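Local coordinates for protein NAD-dependent epimerase/dehydratase (PDB 3DHN) that probably binds NAD(P) in a Rossmann fold and is a putative epimerase or oxidoreductase whose substrate is not established, at residues G128-P131 against E132-P136; G111-G114 against S115-I118; D97-K101 against A102-R106; M150-K153 against E154-W157; F160-A163 against A164-P168. All coordinates share one frame; numbering follows the deposited sequence.

Contact 1 (G128-P131 against E132-P136); sequences GEVP and ENILP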
loop_
_atom_site.group_PDB
_atom_site.type_symbol
_atom_site.label_atom_id
_atom_site.label_comp_id
_atom_site.label_asym_id
_atom_site.label_seq_id
_atom_site.Cartn_x
_atom_site.Cartn_y
_atom_site.Cartn_z
ATOM N N GLY A 128 -7.214 20.382 -7.772
ATOM C CA GLY A 128 -8.258 21.033 -7.002
ATOM C C GLY A 128 -9.444 20.106 -6.803
ATOM O O GLY A 128 -10.446 20.492 -6.197
ATOM N N GLU A 129 -9.336 18.881 -7.311
ATOM C CA GLU A 129 -10.407 17.898 -7.180
ATOM C C GLU A 129 -10.371 17.175 -5.829
ATOM O O GLU A 129 -11.294 16.436 -5.496
ATOM C CB GLU A 129 -10.324 16.863 -8.308
ATOM C CG GLU A 129 -10.531 17.422 -9.711
ATOM C CD GLU A 129 -11.985 17.695 -10.035
ATOM O OE1 GLU A 129 -12.774 16.729 -10.094
ATOM O OE2 GLU A 129 -12.342 18.877 -10.229
ATOM N N VAL A 130 -9.307 17.386 -5.060
ATOM C CA VAL A 130 -9.168 16.739 -3.754
ATOM C C VAL A 130 -9.873 17.553 -2.668
ATOM O O VAL A 130 -9.722 18.775 -2.597
ATOM C CB VAL A 130 -7.675 16.568 -3.350
ATOM C CG1 VAL A 130 -7.573 15.892 -1.984
ATOM C CG2 VAL A 130 -6.934 15.728 -4.395
ATOM N N PRO A 131 -10.663 16.880 -1.813
ATOM C CA PRO A 131 -11.390 17.547 -0.725
ATOM C C PRO A 131 -10.412 18.308 0.150
ATOM O O PRO A 131 -9.389 17.762 0.550
ATOM C CB PRO A 131 -12.050 16.382 0.011
ATOM C CG PRO A 131 -12.296 15.393 -1.092
ATOM C CD PRO A 131 -10.999 15.448 -1.872
ATOM N N GLU A 132 -10.723 19.566 0.447
ATOM C CA GLU A 132 -9.841 20.401 1.260
ATOM C C GLU A 132 -9.356 19.729 2.536
ATOM O O GLU A 132 -8.189 19.839 2.904
ATOM C CB GLU A 132 -10.531 21.698 1.685
ATOM C CG GLU A 132 -11.065 22.595 0.583
ATOM C CD GLU A 132 -11.327 24.008 1.099
ATOM O OE1 GLU A 132 -10.347 24.766 1.270
ATOM O OE2 GLU A 132 -12.500 24.355 1.354
ATOM N N ASN A 133 -10.261 19.038 3.217
ATOM C CA ASN A 133 -9.919 18.421 4.487
ATOM C C ASN A 133 -8.839 17.332 4.494
ATOM O O ASN A 133 -8.253 17.068 5.538
ATOM C CB ASN A 133 -11.215 17.963 5.183
ATOM C CG ASN A 133 -11.254 16.482 5.478
ATOM O OD1 ASN A 133 -11.589 15.669 4.613
ATOM N ND2 ASN A 133 -10.920 16.117 6.715
ATOM N N ILE A 134 -8.531 16.734 3.347
ATOM C CA ILE A 134 -7.495 15.694 3.316
ATOM C C ILE A 134 -6.305 15.996 2.400
ATOM O O ILE A 134 -5.402 15.168 2.258
ATOM C CB ILE A 134 -8.082 14.320 2.901
ATOM C CG1 ILE A 134 -8.489 14.337 1.421
ATOM C CG2 ILE A 134 -9.273 13.986 3.784
ATOM C CD1 ILE A 134 -9.011 12.990 0.918
ATOM N N LEU A 135 -6.298 17.181 1.790
ATOM C CA LEU A 135 -5.219 17.563 0.878
ATOM C C LEU A 135 -3.814 17.440 1.472
ATOM O O LEU A 135 -2.905 16.929 0.819
ATOM C CB LEU A 135 -5.437 18.993 0.369
ATOM C CG LEU A 135 -4.478 19.497 -0.721
ATOM C CD1 LEU A 135 -4.534 18.567 -1.938
ATOM C CD2 LEU A 135 -4.857 20.927 -1.114
ATOM N N PRO A 136 -3.614 17.906 2.717
ATOM C CA PRO A 136 -2.289 17.822 3.349
ATOM C C PRO A 136 -1.673 16.419 3.319
ATOM O O PRO A 136 -0.503 16.248 2.952
ATOM C CB PRO A 136 -2.558 18.304 4.774
ATOM C CG PRO A 136 -3.677 19.285 4.589
ATOM C CD PRO A 136 -4.580 18.581 3.605
#
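Glu132 N lies 3.3 Å from Val130 O, too badly angled to bond with it, where the chain leaves its extended course after Pro131 and curls toward a helix; the glutamate side chain sets off away from these residues. Asn133 completes the bend at the surface, and its backbone N, though near Pro131 O, is too poorly angled to bond with it. The bond that closes this turn comes from Ile134, whose N donates to Pro131 O at 3.1 Å and 162°, approaching 45° out of the carbonyl plane. A second, weak bond reaches Pro131 O from Leu135 N at 3.4 Å, so one carbonyl collects two amides. The side chain of Ile134 has CG1 lodged between its backbone N and carbonyl carbon (chi1 70°), which brings that atom over Pro131 O and to 3.9 Å from Val130 CG1. Leu135 arrives at the same valine from another direction, its CD1 4.0 Å from Val130 CB. Val130 meets each of the two side chains nearly at a right angle, and it also touches Leu124. The whole turn is a surface feature, joining the loop that follows strand 122-123 to the first residues of helix 135-149.

Contact 2 (G111-G114 against S115-I118); sequences GGAG and SLFI
A type I beta turn from Ala113 to Leu116 makes a tight step in the chain just beyond strand 106-110, one of the parallel strands of the Rossmann sheet; the chain then continues in much the same direction into the short hairpin strand 117-119. In Rossmann folds the C-terminal ends of such strands border the cofactor cleft, so this turn probably lies close to the nucleotide site. Leu116 N closes it by donating to Ala113 O at 3.0 Å, with an N-H...O angle of 156°; the donor stands well above the carbonyl plane, by 55°. Gly114 and Ser115 occupy the two corners. The side chain of Leu116 folds back over the turn it closes: with CG anti to its carbonyl carbon (chi1 -70°), CB packs 3.3 Å from Ala113 O, and the isobutyl group continues along the alanine. This apolar cover lies beside the same carbonyl that takes the turn's hydrogen bond, and Leu116 also touches Arg214 and Thr216 of strand 213-218. Ser115 sends its hydroxyl elsewhere, to Arg214 NH1, while its carbonyl O is bonded by Arg123 NH1. Before the turn, Gly112 O is held by the hydroxyl of Ser161, which ties residues 111-114 to strand 156-161. The nearest approach between side chains is that of Leu116 CD1, 4.0 Å from Ala113 CB.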
loop_
_atom_site.group_PDB
_atom_site.type_symbol
_atom_site.label_atom_id
_atom_site.label_comp_id
_atom_site.label_asym_id
_atom_site.label_seq_id
_atom_site.Cartn_x
_atom_site.Cartn_y
_atom_site.Cartn_z
ATOM N N GLY A 111 -0.024 3.002 -1.798
ATOM C CA GLY A 111 0.139 4.389 -2.184
ATOM C C GLY A 111 -1.156 5.179 -2.129
ATOM O O GLY A 111 -2.089 4.799 -1.430
ATOM N N GLY A 112 -1.200 6.289 -2.867
ATOM C CA GLY A 112 -2.386 7.133 -2.906
ATOM C C GLY A 112 -2.728 7.480 -4.341
ATOM O O GLY A 112 -2.023 7.067 -5.257
ATOM N N ALA A 113 -3.791 8.248 -4.546
ATOM C CA ALA A 113 -4.203 8.627 -5.894
ATOM C C ALA A 113 -3.682 10.006 -6.289
ATOM O O ALA A 113 -3.734 10.389 -7.463
ATOM C CB ALA A 113 -5.725 8.601 -5.999
ATOM N N GLY A 114 -3.169 10.739 -5.310
ATOM C CA GLY A 114 -2.669 12.077 -5.571
ATOM C C GLY A 114 -1.670 12.233 -6.709
ATOM O O GLY A 114 -1.749 13.199 -7.474
ATOM N N SER A 115 -0.726 11.300 -6.830
ATOM C CA SER A 115 0.291 11.396 -7.881
ATOM C C SER A 115 -0.132 10.886 -9.253
ATOM O O SER A 115 0.637 10.966 -10.208
ATOM C CB SER A 115 1.570 10.675 -7.441
ATOM O OG SER A 115 1.311 9.318 -7.114
ATOM N N LEU A 116 -1.348 10.359 -9.350
ATOM C CA LEU A 116 -1.848 9.848 -10.620
ATOM C C LEU A 116 -2.214 11.001 -11.549
ATOM O O LEU A 116 -2.621 12.068 -11.089
ATOM C CB LEU A 116 -3.087 8.967 -10.389
ATOM C CG LEU A 116 -2.878 7.606 -9.707
ATOM C CD1 LEU A 116 -4.230 6.980 -9.380
ATOM C CD2 LEU A 116 -2.075 6.683 -10.626
ATOM N N PHE A 117 -2.057 10.787 -12.855
ATOM C CA PHE A 117 -2.401 11.810 -13.839
ATOM C C PHE A 117 -3.897 11.722 -14.138
ATOM O O PHE A 117 -4.451 10.627 -14.240
ATOM C CB PHE A 117 -1.625 11.598 -15.151
ATOM C CG PHE A 117 -0.181 12.003 -15.091
ATOM C CD1 PHE A 117 0.178 13.336 -14.897
ATOM C CD2 PHE A 117 0.825 11.049 -15.210
ATOM C CE1 PHE A 117 1.516 13.710 -14.823
ATOM C CE2 PHE A 117 2.167 11.412 -15.134
ATOM C CZ PHE A 117 2.514 12.746 -14.939
ATOM N N ILE A 118 -4.549 12.872 -14.265
ATOM C CA ILE A 118 -5.974 12.914 -14.599
ATOM C C ILE A 118 -6.081 13.554 -15.981
ATOM O O ILE A 118 -7.127 13.532 -16.623
ATOM C CB ILE A 118 -6.784 13.750 -13.594
ATOM C CG1 ILE A 118 -6.292 15.199 -13.596
ATOM C CG2 ILE A 118 -6.664 13.138 -12.208
ATOM C CD1 ILE A 118 -7.162 16.138 -12.804
#

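Contact 3 (D97-K101 against A102-R106); sequences DGVKK and AGVNR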
loop_
_atom_site.group_PDB
_atom_site.type_symbol
_atom_site.label_atom_id
_atom_site.label_comp_id
_atom_site.label_asym_id
_atom_site.label_seq_id
_atom_site.Cartn_x
_atom_site.Cartn_y
_atom_site.Cartn_z
ATOM N N ASP A 97 13.826 2.434 4.847
ATOM C CA ASP A 97 15.227 2.301 5.219
ATOM C C ASP A 97 15.383 1.188 6.253
ATOM O O ASP A 97 16.419 0.526 6.318
ATOM C CB ASP A 97 15.773 3.624 5.749
ATOM C CG ASP A 97 15.861 4.684 4.665
ATOM O OD1 ASP A 97 16.029 4.311 3.481
ATOM O OD2 ASP A 97 15.778 5.883 4.990
ATOM N N GLY A 98 14.343 0.966 7.052
ATOM C CA GLY A 98 14.412 -0.096 8.044
ATOM C C GLY A 98 14.334 -1.429 7.329
ATOM O O GLY A 98 14.986 -2.398 7.720
ATOM N N VAL A 99 13.528 -1.475 6.272
ATOM C CA VAL A 99 13.360 -2.689 5.481
ATOM C C VAL A 99 14.644 -3.035 4.713
ATOM O O VAL A 99 15.005 -4.209 4.586
ATOM C CB VAL A 99 12.187 -2.538 4.484
ATOM C CG1 VAL A 99 12.130 -3.730 3.562
ATOM C CG2 VAL A 99 10.871 -2.408 5.246
ATOM N N LYS A 100 15.332 -2.017 4.207
ATOM C CA LYS A 100 16.577 -2.247 3.469
ATOM C C LYS A 100 17.684 -2.726 4.411
ATOM O O LYS A 100 18.437 -3.639 4.084
ATOM C CB LYS A 100 17.032 -0.964 2.760
ATOM C CG LYS A 100 16.215 -0.610 1.524
ATOM C CD LYS A 100 16.828 0.560 0.759
ATOM C CE LYS A 100 16.854 1.828 1.605
ATOM N NZ LYS A 100 17.366 3.014 0.859
ATOM N N LYS A 101 17.767 -2.118 5.588
ATOM C CA LYS A 101 18.799 -2.488 6.545
ATOM C C LYS A 101 18.616 -3.908 7.070
ATOM O O LYS A 101 19.553 -4.495 7.606
ATOM C CB LYS A 101 18.827 -1.482 7.702
ATOM C CG LYS A 101 19.903 -1.759 8.743
ATOM C CD LYS A 101 20.093 -0.569 9.669
ATOM C CE LYS A 101 20.746 0.597 8.928
ATOM N NZ LYS A 101 22.097 0.235 8.390
ATOM N N ALA A 102 17.418 -4.461 6.899
ATOM C CA ALA A 102 17.125 -5.815 7.354
ATOM C C ALA A 102 17.543 -6.852 6.314
ATOM O O ALA A 102 17.597 -8.049 6.603
ATOM C CB ALA A 102 15.640 -5.955 7.661
ATOM N N GLY A 103 17.817 -6.391 5.098
ATOM C CA GLY A 103 18.244 -7.302 4.050
ATOM C C GLY A 103 17.192 -7.846 3.098
ATOM O O GLY A 103 17.510 -8.694 2.261
ATOM N N VAL A 104 15.949 -7.374 3.196
ATOM C CA VAL A 104 14.903 -7.875 2.300
ATOM C C VAL A 104 15.010 -7.169 0.946
ATOM O O VAL A 104 15.323 -5.978 0.868
ATOM C CB VAL A 104 13.487 -7.675 2.893
ATOM C CG1 VAL A 104 13.532 -7.794 4.421
ATOM C CG2 VAL A 104 12.912 -6.364 2.453
ATOM N N ASN A 105 14.749 -7.916 -0.120
ATOM C CA ASN A 105 14.865 -7.391 -1.473
ATOM C C ASN A 105 13.569 -6.943 -2.154
ATOM O O ASN A 105 13.617 -6.391 -3.255
ATOM C CB ASN A 105 15.552 -8.438 -2.356
ATOM C CG ASN A 105 16.885 -8.909 -1.781
ATOM O OD1 ASN A 105 17.788 -8.107 -1.532
ATOM N ND2 ASN A 105 17.009 -10.217 -1.572
ATOM N N ARG A 106 12.429 -7.171 -1.508
ATOM C CA ARG A 106 11.132 -6.807 -2.080
ATOM C C ARG A 106 10.254 -6.043 -1.086
ATOM O O ARG A 106 9.951 -6.538 0.001
ATOM C CB ARG A 106 10.414 -8.079 -2.527
ATOM C CG ARG A 106 9.068 -7.866 -3.182
ATOM C CD ARG A 106 9.171 -7.732 -4.695
ATOM N NE ARG A 106 7.865 -7.955 -5.312
ATOM C CZ ARG A 106 7.472 -7.428 -6.467
ATOM N NH1 ARG A 106 8.283 -6.638 -7.163
ATOM N NH2 ARG A 106 6.246 -7.673 -6.912
HETATM O O HOH W 1 17.956 -4.986 1.595
#
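Gly103 N donates to Lys100 O at 3.0 Å and 152°, a well-angled hydrogen bond between the helical residues 97-101 and the residues that follow. The amide approaches from well above the carbonyl plane, 61° out of it. Ala102 N is held less firmly. It points between two carbonyls, with weak bonds to Gly98 O at 3.3 Å and to Val99 O at 3.4 Å. Gly103, the first residue to leave helical angles, has a positive phi of 95°; with the bonds back into the last turn, of which Gly103 N to Lys100 O is the clear one, this makes a Schellman motif that terminates helix 87-101 and directs the chain toward strand 106-110 of the Rossmann sheet. Separately, a water 2.9 Å from Lys100 O donates to it and also to Val104 O, bridging the last turn to the departing chain. Within the helix, Lys100 NZ forms a salt bridge with Asp97 OD1 at 3.2 Å, weak as a hydrogen bond; its stronger partner is Glu152, in the loop before strand 156-161. Packing takes over on the inner side. Ala102 CB rests against the carbonyls of Val99 and Gly98, 3.6 Å from Val99 O and Gly98 O alike, and beyond them it faces Cys65 of helix 58-65. Val104 folds back under the helix end, its CG2 3.7 Å from Val99 O. The side chains of Val99 and Val104 cross at about a right angle, although their modelled separation is too short to be trusted. Val99 also touches Val71 and Ile155.

Contact 4 (M150-K153 against E154-W157); sequences MKEK and EIDW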
loop_
_atom_site.group_PDB
_atom_site.type_symbol
_atom_site.label_atom_id
_atom_site.label_comp_id
_atom_site.label_asym_id
_atom_site.label_seq_id
_atom_site.Cartn_x
_atom_site.Cartn_y
_atom_site.Cartn_z
HETATM N N MSE A 150 11.165 7.502 -6.425
HETATM C CA MSE A 150 11.639 7.569 -7.801
HETATM C C MSE A 150 13.152 7.535 -7.965
HETATM O O MSE A 150 13.645 7.347 -9.073
HETATM C CB MSE A 150 11.074 8.807 -8.502
HETATM C CG MSE A 150 9.632 8.652 -8.961
HETATM SE SE MSE A 150 9.393 7.147 -10.178
HETATM C CE MSE A 150 9.805 8.026 -11.859
ATOM N N LYS A 151 13.891 7.701 -6.874
ATOM C CA LYS A 151 15.349 7.681 -6.950
ATOM C C LYS A 151 15.961 6.456 -6.282
ATOM O O LYS A 151 17.171 6.263 -6.334
ATOM C CB LYS A 151 15.922 8.947 -6.313
ATOM C CG LYS A 151 15.580 10.217 -7.073
ATOM C CD LYS A 151 16.001 11.447 -6.289
ATOM C CE LYS A 151 15.284 12.683 -6.793
ATOM N NZ LYS A 151 15.023 13.611 -5.664
ATOM N N GLU A 152 15.124 5.636 -5.657
ATOM C CA GLU A 152 15.576 4.435 -4.964
ATOM C C GLU A 152 15.926 3.291 -5.919
ATOM O O GLU A 152 15.119 2.910 -6.772
ATOM C CB GLU A 152 14.486 3.978 -3.996
ATOM C CG GLU A 152 14.799 2.708 -3.227
ATOM C CD GLU A 152 15.944 2.889 -2.250
ATOM O OE1 GLU A 152 17.116 2.843 -2.683
ATOM O OE2 GLU A 152 15.664 3.089 -1.047
ATOM N N LYS A 153 17.120 2.729 -5.765
ATOM C CA LYS A 153 17.546 1.632 -6.623
ATOM C C LYS A 153 18.097 0.464 -5.818
ATOM O O LYS A 153 18.434 -0.576 -6.378
ATOM C CB LYS A 153 18.626 2.100 -7.608
ATOM C CG LYS A 153 18.145 3.071 -8.677
ATOM C CD LYS A 153 19.132 3.138 -9.829
ATOM C CE LYS A 153 18.619 4.021 -10.954
ATOM N NZ LYS A 153 18.499 5.449 -10.542
ATOM N N GLU A 154 18.175 0.628 -4.502
ATOM C CA GLU A 154 18.731 -0.423 -3.664
ATOM C C GLU A 154 17.745 -1.440 -3.112
ATOM O O GLU A 154 18.064 -2.184 -2.196
ATOM C CB GLU A 154 19.558 0.212 -2.539
ATOM C CG GLU A 154 20.612 1.191 -3.075
ATOM C CD GLU A 154 21.617 1.634 -2.029
ATOM O OE1 GLU A 154 22.561 0.867 -1.739
ATOM O OE2 GLU A 154 21.463 2.748 -1.488
ATOM N N ILE A 155 16.542 -1.471 -3.678
ATOM C CA ILE A 155 15.531 -2.443 -3.285
ATOM C C ILE A 155 14.486 -2.522 -4.391
ATOM O O ILE A 155 14.318 -1.574 -5.157
ATOM C CB ILE A 155 14.834 -2.053 -1.951
ATOM C CG1 ILE A 155 13.980 -3.222 -1.450
ATOM C CG2 ILE A 155 13.962 -0.809 -2.148
ATOM C CD1 ILE A 155 13.438 -3.018 -0.045
ATOM N N ASP A 156 13.802 -3.655 -4.507
ATOM C CA ASP A 156 12.761 -3.770 -5.524
ATOM C C ASP A 156 11.447 -3.317 -4.895
ATOM O O ASP A 156 10.761 -4.090 -4.229
ATOM C CB ASP A 156 12.645 -5.207 -6.043
ATOM C CG ASP A 156 11.520 -5.368 -7.053
ATOM O OD1 ASP A 156 11.040 -4.337 -7.581
ATOM O OD2 ASP A 156 11.116 -6.520 -7.329
ATOM N N TRP A 157 11.115 -2.044 -5.096
ATOM C CA TRP A 157 9.900 -1.464 -4.534
ATOM C C TRP A 157 8.763 -1.372 -5.536
ATOM O O TRP A 157 8.979 -1.336 -6.745
ATOM C CB TRP A 157 10.179 -0.056 -3.994
ATOM C CG TRP A 157 10.684 0.913 -5.044
ATOM C CD1 TRP A 157 11.975 1.088 -5.443
ATOM C CD2 TRP A 157 9.895 1.808 -5.843
ATOM N NE1 TRP A 157 12.044 2.036 -6.441
ATOM C CE2 TRP A 157 10.781 2.494 -6.705
ATOM C CE3 TRP A 157 8.526 2.095 -5.916
ATOM C CZ2 TRP A 157 10.344 3.449 -7.626
ATOM C CZ3 TRP A 157 8.089 3.045 -6.838
ATOM C CH2 TRP A 157 8.997 3.711 -7.679
#
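Glu152 and Trp157 clasp the tight connection between helix 135-149 and strand 156-161, the last leg of a beta-alpha-beta crossover in the Rossmann fold. The indole NE1 donates to Glu152 O at 3.2 Å and 149°; the oxygen lies at the ring edge, close to its plane, so the indole N-H of the buried tryptophan is satisfied by a backbone carbonyl. The aliphatic part of the glutamate runs alongside the indole in the opposite sense, with CG 3.9 Å from Trp157 CD1. The same Glu152 CG also meets the branch methyl of Ile155, CG2 at 3.8 Å. CG of Glu152 stands anti to the backbone N (chi1 178°), and a bend at chi2 then turns the carboxylate back over the following peptides. There Glu152 OE1 accepts from Glu154 N at 3.1 Å and 161°, the donor coming from above the carboxylate plane, and it takes a weak further bond from Lys153 N. The second oxygen, OE2, belongs to a salt bridge with Lys100 of helix 87-101. That positive charge may offset the nearness of Glu154, whose OE2 is 4.5 Å from Glu152 OE1. At the far end of the indole, selenomethionine Met150 touches the ring edge, SE 4.3 Å from Trp157 CH2.

Contact 5 (F160-A163 against A164-P168); sequences FSPA and ADMRP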
loop_
_atom_site.group_PDB
_atom_site.type_symbol
_atom_site.label_atom_id
_atom_site.label_comp_id
_atom_site.label_asym_id
_atom_site.label_seq_id
_atom_site.Cartn_x
_atom_site.Cartn_y
_atom_site.Cartn_z
ATOM N N PHE A 160 1.697 1.018 -4.948
ATOM C CA PHE A 160 0.390 0.704 -5.531
ATOM C C PHE A 160 -0.663 1.791 -5.274
ATOM O O PHE A 160 -1.258 1.867 -4.197
ATOM C CB PHE A 160 -0.071 -0.664 -4.991
ATOM C CG PHE A 160 -1.263 -1.264 -5.711
ATOM C CD1 PHE A 160 -1.657 -0.807 -6.964
ATOM C CD2 PHE A 160 -1.978 -2.318 -5.127
ATOM C CE1 PHE A 160 -2.751 -1.382 -7.628
ATOM C CE2 PHE A 160 -3.067 -2.901 -5.780
ATOM C CZ PHE A 160 -3.455 -2.433 -7.033
ATOM N N SER A 161 -0.870 2.640 -6.277
ATOM C CA SER A 161 -1.842 3.737 -6.194
ATOM C C SER A 161 -3.276 3.252 -6.378
ATOM O O SER A 161 -3.645 2.797 -7.463
ATOM C CB SER A 161 -1.570 4.793 -7.281
ATOM O OG SER A 161 -0.398 5.558 -7.044
ATOM N N PRO A 162 -4.110 3.344 -5.327
ATOM C CA PRO A 162 -5.507 2.907 -5.444
ATOM C C PRO A 162 -6.286 3.932 -6.266
ATOM O O PRO A 162 -5.741 4.973 -6.629
ATOM C CB PRO A 162 -5.989 2.902 -3.995
ATOM C CG PRO A 162 -5.170 4.018 -3.372
ATOM C CD PRO A 162 -3.798 3.758 -3.946
ATOM N N ALA A 163 -7.553 3.646 -6.550
ATOM C CA ALA A 163 -8.408 4.577 -7.286
ATOM C C ALA A 163 -8.716 5.758 -6.357
ATOM O O ALA A 163 -8.595 5.633 -5.139
ATOM C CB ALA A 163 -9.713 3.886 -7.705
ATOM N N ALA A 164 -9.128 6.890 -6.923
ATOM C CA ALA A 164 -9.417 8.080 -6.118
ATOM C C ALA A 164 -10.408 7.848 -4.978
ATOM O O ALA A 164 -10.281 8.455 -3.916
ATOM C CB ALA A 164 -9.908 9.221 -7.013
ATOM N N ASP A 165 -11.374 6.960 -5.185
ATOM C CA ASP A 165 -12.375 6.665 -4.165
ATOM C C ASP A 165 -12.389 5.170 -3.822
ATOM O O ASP A 165 -12.920 4.353 -4.577
ATOM C CB ASP A 165 -13.751 7.120 -4.660
ATOM C CG ASP A 165 -14.867 6.823 -3.678
ATOM O OD1 ASP A 165 -14.622 6.863 -2.454
ATOM O OD2 ASP A 165 -16.004 6.569 -4.137
HETATM N N MSE A 166 -11.793 4.824 -2.684
HETATM C CA MSE A 166 -11.721 3.434 -2.234
HETATM C C MSE A 166 -12.469 3.209 -0.919
HETATM O O MSE A 166 -12.185 3.862 0.085
HETATM C CB MSE A 166 -10.256 3.008 -2.074
HETATM C CG MSE A 166 -10.083 1.619 -1.472
HETATM SE SE MSE A 166 -8.288 0.918 -1.651
HETATM C CE MSE A 166 -7.309 2.353 -0.781
ATOM N N ARG A 167 -13.412 2.270 -0.931
ATOM C CA ARG A 167 -14.224 1.970 0.247
ATOM C C ARG A 167 -14.529 0.479 0.307
ATOM O O ARG A 167 -14.298 -0.255 -0.663
ATOM C CB ARG A 167 -15.559 2.719 0.182
ATOM C CG ARG A 167 -15.522 3.992 -0.650
ATOM C CD ARG A 167 -16.838 4.215 -1.392
ATOM N NE ARG A 167 -17.633 5.288 -0.805
ATOM C CZ ARG A 167 -18.769 5.746 -1.323
ATOM N NH1 ARG A 167 -19.247 5.222 -2.444
ATOM N NH2 ARG A 167 -19.430 6.725 -0.715
ATOM N N PRO A 168 -15.050 0.004 1.450
ATOM C CA PRO A 168 -15.371 -1.420 1.550
ATOM C C PRO A 168 -16.433 -1.724 0.493
ATOM O O PRO A 168 -17.323 -0.911 0.250
ATOM C CB PRO A 168 -15.903 -1.556 2.974
ATOM C CG PRO A 168 -15.148 -0.490 3.722
ATOM C CD PRO A 168 -15.192 0.675 2.757
#
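From Ala163 the backbone passes from extended angles to a single helical residue, Ala164 (phi -54°, psi -34°), and back to extended ones, a sharp kink with no hydrogen bond between the two segments. Ala163 O approaches Asp165 N at 3.1 Å, but at an angle too poor for a bond. Ala164 N bonds to Ser190 OG, and the Asp165 backbone pairs with Ser190 and Ile192. The bend turns Met166, a selenomethionine, to face Pro162. Its chain runs out extended, with CG anti to the backbone N (chi1 174°), until a turn at chi3 lays the terminal methyl against the proline ring. There Met166 CE sits 3.5 Å from Pro162 CB and 3.7 Å from Pro162 CG. The selenium follows behind, with SE 3.8 Å from Pro162 CB. On the other face of the strand Asp165 OD1 and Arg167 NE attract only loosely at 3.8 Å, with no N-H directed at the oxygen. Tyr197 of helix 194-206 touches both Pro162 and Met166, which also packs on Val16 of helix 14-25. The kink carries the chain from parallel strand 156-161 of the main sheet to strand 165-167, which pairs in parallel with strand 191-193.

Overall arrangement
The five contacts follow one another along a single Rossmann-type domain and include two touching pairs. Contacts 3 and 4, centres about 11 Å apart, are joined by two salt bridges, Lys100 with Glu152 and Arg106 NH1 with Asp156 OD2 (2.8 Å), where neighbouring strands 106-110 and 156-161 begin. Contacts 2 and 5 meet at the other ends of these strands, centres about 10 Å apart, Gly111 N lying 2.9 Å from Phe160 O in a probable hydrogen bond. Contacts 4 and 5 share strand 156-161, and their centres are about 23 Å apart. Contact 1 stands aside, its nearest atoms about 5 Å from contact 2. The end holding contacts 2 and 5 is where a Rossmann fold normally places its cofactor.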